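Local coordinates for ORF 37 (Human herpesvirus 8 type M, PDB 3FHD), which processes non-linear or branched viral DNA intermediates with endonuclease and exonuclease activities on double- and single-stranded DNA, at residues W172-Q177 and H472-Q477; S485-D488 and K494-F497. All blocks are in the same frame, centred on the assembly; numbering follows the deposited sequence.

How the interactions relate
Both interactions use helix 468-489, the long helix near the end of the chain, and they come in series along it. Interaction 1 sets its earlier part (472-477) against the end of helix 170-175. Interaction 2 folds the loop 494-497 back over its later part (485-488). Their centres are 17 Å apart and their nearest atoms about 6 Å apart, without touching. Phe481 lies between the two helical segments. Its ring meets that of Trp172 in segment 172-177 edge-to-face, and its carbonyl O is hydrogen-bonded to Ser485 OG in segment 485-488. Both contacts lie away from the magnesium site of Asp243, Glu266 and Ile267.

Interaction 1: residues W172-Q177 and H472-Q477; sequences WAVKQQ and HRLLHQ
Val174 meets Leu474 and Gln477 where two helices of this PD-(D/E)XK-superfamily nuclease pack together. Val174 is on the last turn of helix 170-175, and its partners are one turn apart on helix 468-489. One methyl of Val174, CG1, is anti to the backbone N (chi1 170°). This leaves CG2 anti to the carbonyl carbon. The two methyls meet different atoms: CG1 meets side chains, CG2 the backbone. Val174 CG1 touches Leu474 CD2 at 3.7 Å. The two side chains cross at about a right angle, methyl against methyl. Val174 and Gln477 cross at a slant. The Gln477 chain runs out extended beyond CG and brings OE1 to the methyl, with Val174 CG1 3.7 Å from Gln477 OE1. Val174 CG2 rests against the backbone instead, 3.5 Å from Leu474 O. Leu474 is buried and joins this contact to Leu400 of helix 394-412 and Leu349 of helix 348-355.

The polar part follows the end of helix 170-175. Trp172 O accepts from both Gln176 N and Gln177 N, which reach it from opposite faces of its plane. Gln177 then takes a left-handed backbone conformation, and its CA sits over one face of the Trp172 ring, near the rim. Its side chain turns back to the helix. Gln177 NE2 donates to Ala173 O at 2.8 Å. The N-H...O angle is 154°, and the nitrogen is tilted 29° from the carbonyl plane. The direct approach of Gln177 to the other helix is loose, but one water bridges them. The water accepts from Gln177 NE2 at 3.2 Å and donates to Gln477 O at 2.8 Å. NE2 thus donates both to Ala173 O, in the helix just before it, and to the water.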
ATOM      1  N   TRP A 172      -6.989   3.573 -10.568  1.00 13.97           N
ATOM      2  CA  TRP A 172      -8.326   4.187 -10.755  1.00 14.87           C
ATOM      3  C   TRP A 172      -8.169   5.715 -10.994  1.00 14.82           C
ATOM      4  O   TRP A 172      -8.779   6.276 -11.933  1.00 13.88           O
ATOM      5  CB  TRP A 172      -9.248   3.849  -9.565  1.00 13.98           C
ATOM      6  CG  TRP A 172     -10.443   4.721  -9.471  1.00 15.84           C
ATOM      7  CD1 TRP A 172     -11.639   4.567 -10.132  1.00 13.36           C
ATOM      8  CD2 TRP A 172     -10.545   5.920  -8.710  1.00 14.78           C
ATOM      9  NE1 TRP A 172     -12.482   5.630  -9.833  1.00 15.47           N
ATOM     10  CE2 TRP A 172     -11.833   6.459  -8.947  1.00 15.71           C
ATOM     11  CE3 TRP A 172      -9.654   6.611  -7.850  1.00 18.49           C
ATOM     12  CZ2 TRP A 172     -12.264   7.633  -8.338  1.00 15.08           C
ATOM     13  CZ3 TRP A 172     -10.093   7.771  -7.229  1.00 16.73           C
ATOM     14  CH2 TRP A 172     -11.385   8.285  -7.511  1.00 13.37           C
ATOM     15  N   ALA A 173      -7.317   6.367 -10.187  1.00 13.93           N
ATOM     16  CA  ALA A 173      -7.138   7.846 -10.251  1.00 14.33           C
ATOM     17  C   ALA A 173      -6.487   8.279 -11.575  1.00 15.04           C
ATOM     18  O   ALA A 173      -6.682   9.404 -12.046  1.00 14.30           O
ATOM     19  CB  ALA A 173      -6.330   8.375  -9.027  1.00 15.37           C
ATOM     20  N   VAL A 174      -5.700   7.387 -12.177  1.00 15.60           N
ATOM     21  CA  VAL A 174      -5.063   7.716 -13.456  1.00 17.48           C
ATOM     22  C   VAL A 174      -5.929   7.287 -14.661  1.00 17.20           C
ATOM     23  O   VAL A 174      -6.122   8.053 -15.614  1.00 18.12           O
ATOM     24  CB  VAL A 174      -3.648   7.082 -13.568  1.00 15.88           C
ATOM     25  CG1 VAL A 174      -3.123   7.235 -15.020  1.00 20.32           C
ATOM     26  CG2 VAL A 174      -2.680   7.755 -12.609  1.00 17.54           C
ATOM     27  N   LYS A 175      -6.429   6.051 -14.631  1.00 17.14           N
ATOM     28  CA  LYS A 175      -6.948   5.421 -15.844  1.00 18.45           C
ATOM     29  C   LYS A 175      -8.462   5.366 -15.882  1.00 17.75           C
ATOM     30  O   LYS A 175      -9.051   5.051 -16.912  1.00 17.47           O
ATOM     31  CB  LYS A 175      -6.415   3.987 -16.001  1.00 19.09           C
ATOM     32  CG  LYS A 175      -4.928   3.860 -16.414  1.00 20.73           C
ATOM     33  CD  LYS A 175      -4.557   4.817 -17.557  1.00 25.43           C
ATOM     34  CE  LYS A 175      -3.606   4.205 -18.568  1.00 31.22           C
ATOM     35  NZ  LYS A 175      -2.651   5.239 -19.112  1.00 33.26           N
ATOM     36  N   GLN A 176      -9.103   5.606 -14.746  1.00 17.91           N
ATOM     37  CA  GLN A 176     -10.528   5.334 -14.679  1.00 18.15           C
ATOM     38  C   GLN A 176     -11.341   6.567 -14.286  1.00 17.50           C
ATOM     39  O   GLN A 176     -12.162   7.038 -15.091  1.00 15.56           O
ATOM     40  CB  GLN A 176     -10.806   4.119 -13.764  1.00 18.56           C
ATOM     41  CG  GLN A 176     -10.293   2.776 -14.281  1.00 19.78           C
ATOM     42  CD  GLN A 176     -10.587   1.621 -13.311  1.00 21.11           C
ATOM     43  OE1 GLN A 176     -10.525   1.781 -12.102  1.00 23.54           O
ATOM     44  NE2 GLN A 176     -10.955   0.461 -13.858  1.00 27.41           N
ATOM     45  N   GLN A 177     -11.128   7.077 -13.062  1.00 16.15           N
ATOM     46  CA  GLN A 177     -11.759   8.335 -12.611  1.00 16.68           C
ATOM     47  C   GLN A 177     -13.303   8.278 -12.576  1.00 16.82           C
ATOM     48  O   GLN A 177     -13.996   9.306 -12.649  1.00 17.99           O
ATOM     49  CB  GLN A 177     -11.224   9.521 -13.443  1.00 16.40           C
ATOM     50  CG  GLN A 177      -9.667   9.547 -13.513  1.00 16.05           C
ATOM     51  CD  GLN A 177      -9.088  10.787 -14.191  1.00 15.75           C
ATOM     52  OE1 GLN A 177      -9.817  11.561 -14.809  1.00 16.36           O
ATOM     53  NE2 GLN A 177      -7.772  10.962 -14.093  1.00 17.65           N
ATOM     54  N   HIS A 472       6.701  10.265 -13.544  1.00 15.90           N
ATOM     55  CA  HIS A 472       6.386  11.695 -13.566  1.00 16.90           C
ATOM     56  C   HIS A 472       5.026  11.980 -14.248  1.00 15.52           C
ATOM     57  O   HIS A 472       4.221  12.741 -13.724  1.00 14.20           O
ATOM     58  CB  HIS A 472       7.534  12.494 -14.198  1.00 17.61           C
ATOM     59  CG  HIS A 472       7.257  13.965 -14.319  1.00 23.87           C
ATOM     60  ND1 HIS A 472       6.700  14.531 -15.452  1.00 28.43           N
ATOM     61  CD2 HIS A 472       7.474  14.989 -13.458  1.00 28.53           C
ATOM     62  CE1 HIS A 472       6.581  15.835 -15.277  1.00 30.97           C
ATOM     63  NE2 HIS A 472       7.036  16.138 -14.073  1.00 30.34           N
ATOM     64  N   ARG A 473       4.771  11.350 -15.395  1.00 13.91           N
ATOM     65  CA  ARG A 473       3.527  11.619 -16.143  1.00 13.95           C
ATOM     66  C   ARG A 473       2.277  11.130 -15.377  1.00 12.83           C
ATOM     67  O   ARG A 473       1.278  11.837 -15.277  1.00 11.59           O
ATOM     68  CB  ARG A 473       3.566  10.990 -17.537  1.00 13.67           C
ATOM     69  CG  ARG A 473       2.442  11.573 -18.410  1.00 18.46           C
ATOM     70  CD  ARG A 473       2.140  10.772 -19.641  1.00 23.63           C
ATOM     71  NE  ARG A 473       3.162  10.922 -20.669  1.00 23.14           N
ATOM     72  CZ  ARG A 473       3.146  10.239 -21.809  1.00 26.30           C
ATOM     73  NH1 ARG A 473       2.145   9.384 -22.049  1.00 26.79           N
ATOM     74  NH2 ARG A 473       4.118  10.409 -22.703  1.00 25.77           N
ATOM     75  N   LEU A 474       2.364   9.924 -14.843  1.00 12.70           N
ATOM     76  CA  LEU A 474       1.225   9.297 -14.138  1.00 13.04           C
ATOM     77  C   LEU A 474       0.887  10.057 -12.851  1.00 12.79           C
ATOM     78  O   LEU A 474      -0.305  10.308 -12.550  1.00 11.67           O
ATOM     79  CB  LEU A 474       1.512   7.804 -13.876  1.00 13.55           C
ATOM     80  CG  LEU A 474       1.687   6.949 -15.131  1.00 14.16           C
ATOM     81  CD1 LEU A 474       2.100   5.508 -14.755  1.00 13.99           C
ATOM     82  CD2 LEU A 474       0.389   6.904 -15.987  1.00 15.86           C
ATOM     83  N   LEU A 475       1.913  10.464 -12.095  1.00 12.42           N
ATOM     84  CA  LEU A 475       1.670  11.239 -10.840  1.00 11.83           C
ATOM     85  C   LEU A 475       1.051  12.601 -11.188  1.00 11.65           C
ATOM     86  O   LEU A 475       0.135  13.058 -10.500  1.00 11.39           O
ATOM     87  CB  LEU A 475       2.962  11.449 -10.029  1.00 12.78           C
ATOM     88  CG  LEU A 475       3.623  10.235  -9.362  1.00 15.27           C
ATOM     89  CD1 LEU A 475       5.109  10.571  -8.939  1.00 17.35           C
ATOM     90  CD2 LEU A 475       2.780   9.745  -8.169  1.00 16.99           C
ATOM     91  N   HIS A 476       1.510  13.231 -12.273  1.00 10.82           N
ATOM     92  CA  HIS A 476       0.904  14.491 -12.718  1.00 12.27           C
ATOM     93  C   HIS A 476      -0.613  14.339 -13.067  1.00 12.77           C
ATOM     94  O   HIS A 476      -1.430  15.172 -12.692  1.00 12.66           O
ATOM     95  CB  HIS A 476       1.674  15.087 -13.911  1.00 13.56           C
ATOM     96  CG  HIS A 476       0.998  16.273 -14.517  1.00 15.59           C
ATOM     97  ND1 HIS A 476       1.085  17.533 -13.965  1.00 17.69           N
ATOM     98  CD2 HIS A 476       0.186  16.384 -15.593  1.00 16.99           C
ATOM     99  CE1 HIS A 476       0.386  18.379 -14.703  1.00 19.81           C
ATOM    100  NE2 HIS A 476      -0.166  17.708 -15.700  1.00 18.57           N
ATOM    101  N   GLN A 477      -0.966  13.299 -13.815  1.00 12.53           N
ATOM    102  CA  GLN A 477      -2.381  13.044 -14.180  1.00 13.19           C
ATOM    103  C   GLN A 477      -3.232  12.809 -12.931  1.00 12.66           C
ATOM    104  O   GLN A 477      -4.353  13.351 -12.793  1.00 11.76           O
ATOM    105  CB  GLN A 477      -2.443  11.844 -15.122  1.00 13.52           C
ATOM    106  CG  GLN A 477      -1.609  12.134 -16.413  1.00 17.94           C
ATOM    107  CD  GLN A 477      -1.748  11.080 -17.484  1.00 23.02           C
ATOM    108  OE1 GLN A 477      -2.465  10.086 -17.320  1.00 25.11           O
ATOM    109  NE2 GLN A 477      -1.104  11.321 -18.627  1.00 25.24           N
TER
HETATM  110  O   HOH W   1      -6.319  13.690 -14.719  1.00 29.49           O

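Interaction 2: residues S485-D488 and K494-F497; sequences SAKD and KWDF
Ala486 points its CB at the aromatic pair Trp495 and Phe497. The methyl lies over one face of the Trp495 indole, toward the rim, with Ala486 CB 3.8 Å from Trp495 CZ2. Phe497 CZ lies over the same face, also toward the rim, 3.2 Å above the indole plane. In return Trp495 CB lies over one face of the Phe497 ring. Ala486 CB also comes to the edge of that ring, near its plane, 4.3 Å from Phe497 CZ. The carbonyl of the same residue takes a weak hydrogen bond: Trp495 NE1 donates to Ala486 O at 3.3 Å, bent to 134°.

The arrangement is a loop folded back on the helix it leaves. Helix 468-489 ends, the chain turns, and residues 494-497 return along its last turns before helix 498-502 starts. The loop also meets an earlier part of the chain: Lys494 NZ is hydrogen-bonded to Cys72 O and Gln74 O, and the backbone of Asp496 to Pro79.

Lys487 is exposed, and the aliphatic part of its chain does the touching. CG is anti to the carbonyl carbon (chi1 -65°). From there the extended chain slides past both aromatic side chains in the opposite direction. Lys487 CG lies 3.9 Å from Trp495 CD1. Farther along, Lys487 CE reaches the ring edge, near its plane, 3.8 Å from Phe497 CE2.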
ATOM      1  N   SER A 485     -11.256  17.147  -8.500  1.00 14.24           N
ATOM      2  CA  SER A 485     -12.173  16.534  -7.566  1.00 14.35           C
ATOM      3  C   SER A 485     -12.313  17.383  -6.289  1.00 14.20           C
ATOM      4  O   SER A 485     -13.433  17.511  -5.799  1.00 13.93           O
ATOM      5  CB  SER A 485     -11.719  15.117  -7.210  1.00 14.53           C
ATOM      6  OG  SER A 485     -11.617  14.316  -8.372  1.00 16.94           O
ATOM      7  N   ALA A 486     -11.198  17.942  -5.772  1.00 13.56           N
ATOM      8  CA  ALA A 486     -11.228  18.886  -4.635  1.00 13.53           C
ATOM      9  C   ALA A 486     -12.022  20.174  -4.944  1.00 14.25           C
ATOM     10  O   ALA A 486     -12.791  20.617  -4.106  1.00 14.83           O
ATOM     11  CB  ALA A 486      -9.819  19.234  -4.108  1.00 14.40           C
ATOM     12  N   LYS A 487     -11.832  20.747  -6.129  1.00 13.96           N
ATOM     13  CA  LYS A 487     -12.583  21.941  -6.535  1.00 15.75           C
ATOM     14  C   LYS A 487     -14.069  21.634  -6.700  1.00 15.46           C
ATOM     15  O   LYS A 487     -14.904  22.469  -6.356  1.00 15.66           O
ATOM     16  CB  LYS A 487     -12.013  22.575  -7.826  1.00 15.49           C
ATOM     17  CG  LYS A 487     -10.577  23.137  -7.692  1.00 17.79           C
ATOM     18  CD  LYS A 487     -10.009  23.613  -9.036  1.00 18.03           C
ATOM     19  CE  LYS A 487      -8.868  24.606  -8.830  1.00 24.70           C
ATOM     20  NZ  LYS A 487      -8.417  25.276 -10.093  1.00 26.39           N
ATOM     21  N   ASP A 488     -14.426  20.450  -7.197  1.00 15.06           N
ATOM     22  CA  ASP A 488     -15.865  20.158  -7.404  1.00 15.31           C
ATOM     23  C   ASP A 488     -16.560  19.726  -6.120  1.00 15.16           C
ATOM     24  O   ASP A 488     -17.740  20.006  -5.934  1.00 14.18           O
ATOM     25  CB  ASP A 488     -16.083  19.120  -8.513  1.00 17.21           C
ATOM     26  N   LYS A 494     -11.180  28.448  -1.807  1.00 15.58           N
ATOM     27  CA  LYS A 494     -10.326  29.098  -2.791  1.00 16.48           C
ATOM     28  C   LYS A 494      -8.937  28.473  -2.872  1.00 17.19           C
ATOM     29  O   LYS A 494      -7.944  29.128  -2.562  1.00 16.61           O
ATOM     30  CB  LYS A 494     -10.241  30.608  -2.533  1.00 16.92           C
ATOM     31  CG  LYS A 494     -11.576  31.328  -2.674  1.00 16.49           C
ATOM     32  CD  LYS A 494     -11.426  32.853  -2.545  1.00 16.89           C
ATOM     33  CE  LYS A 494     -11.439  33.327  -1.082  1.00 20.19           C
ATOM     34  NZ  LYS A 494     -12.730  33.020  -0.373  1.00 20.82           N
ATOM     35  N   TRP A 495      -8.888  27.207  -3.303  1.00 18.00           N
ATOM     36  CA  TRP A 495      -7.654  26.420  -3.360  1.00 18.88           C
ATOM     37  C   TRP A 495      -6.560  27.188  -4.103  1.00 20.23           C
ATOM     38  O   TRP A 495      -6.818  27.744  -5.192  1.00 19.99           O
ATOM     39  CB  TRP A 495      -7.884  25.097  -4.105  1.00 18.14           C
ATOM     40  CG  TRP A 495      -8.892  24.184  -3.497  1.00 16.95           C
ATOM     41  CD1 TRP A 495     -10.189  24.005  -3.886  1.00 17.95           C
ATOM     42  CD2 TRP A 495      -8.672  23.290  -2.406  1.00 18.17           C
ATOM     43  NE1 TRP A 495     -10.797  23.043  -3.109  1.00 16.98           N
ATOM     44  CE2 TRP A 495      -9.892  22.595  -2.180  1.00 15.90           C
ATOM     45  CE3 TRP A 495      -7.554  23.000  -1.595  1.00 17.69           C
ATOM     46  CZ2 TRP A 495     -10.038  21.640  -1.172  1.00 15.82           C
ATOM     47  CZ3 TRP A 495      -7.698  22.034  -0.576  1.00 18.10           C
ATOM     48  CH2 TRP A 495      -8.929  21.367  -0.379  1.00 17.40           C
ATOM     49  N   ASP A 496      -5.368  27.229  -3.504  1.00 21.06           N
ATOM     50  CA  ASP A 496      -4.175  27.768  -4.138  1.00 22.80           C
ATOM     51  C   ASP A 496      -3.264  26.578  -4.384  1.00 23.94           C
ATOM     52  O   ASP A 496      -2.617  26.080  -3.461  1.00 24.30           O
ATOM     53  CB  ASP A 496      -3.511  28.849  -3.253  1.00 22.75           C
ATOM     54  CG  ASP A 496      -2.215  29.417  -3.859  1.00 24.68           C
ATOM     55  OD1 ASP A 496      -1.551  28.723  -4.650  1.00 26.52           O
ATOM     56  OD2 ASP A 496      -1.853  30.575  -3.550  1.00 27.42           O
ATOM     57  N   PHE A 497      -3.248  26.090  -5.625  1.00 25.30           N
ATOM     58  CA  PHE A 497      -2.491  24.887  -5.954  1.00 26.63           C
ATOM     59  C   PHE A 497      -1.085  25.195  -6.547  1.00 28.18           C
ATOM     60  O   PHE A 497      -0.401  24.290  -7.060  1.00 27.62           O
ATOM     61  CB  PHE A 497      -3.310  23.974  -6.890  1.00 26.76           C
ATOM     62  CG  PHE A 497      -4.503  23.297  -6.226  1.00 26.94           C
ATOM     63  CD1 PHE A 497      -4.383  22.678  -4.974  1.00 28.64           C
ATOM     64  CD2 PHE A 497      -5.737  23.244  -6.884  1.00 26.96           C
ATOM     65  CE1 PHE A 497      -5.486  22.029  -4.379  1.00 27.48           C
ATOM     66  CE2 PHE A 497      -6.833  22.604  -6.311  1.00 28.00           C
ATOM     67  CZ  PHE A 497      -6.712  21.995  -5.060  1.00 26.44           C
TER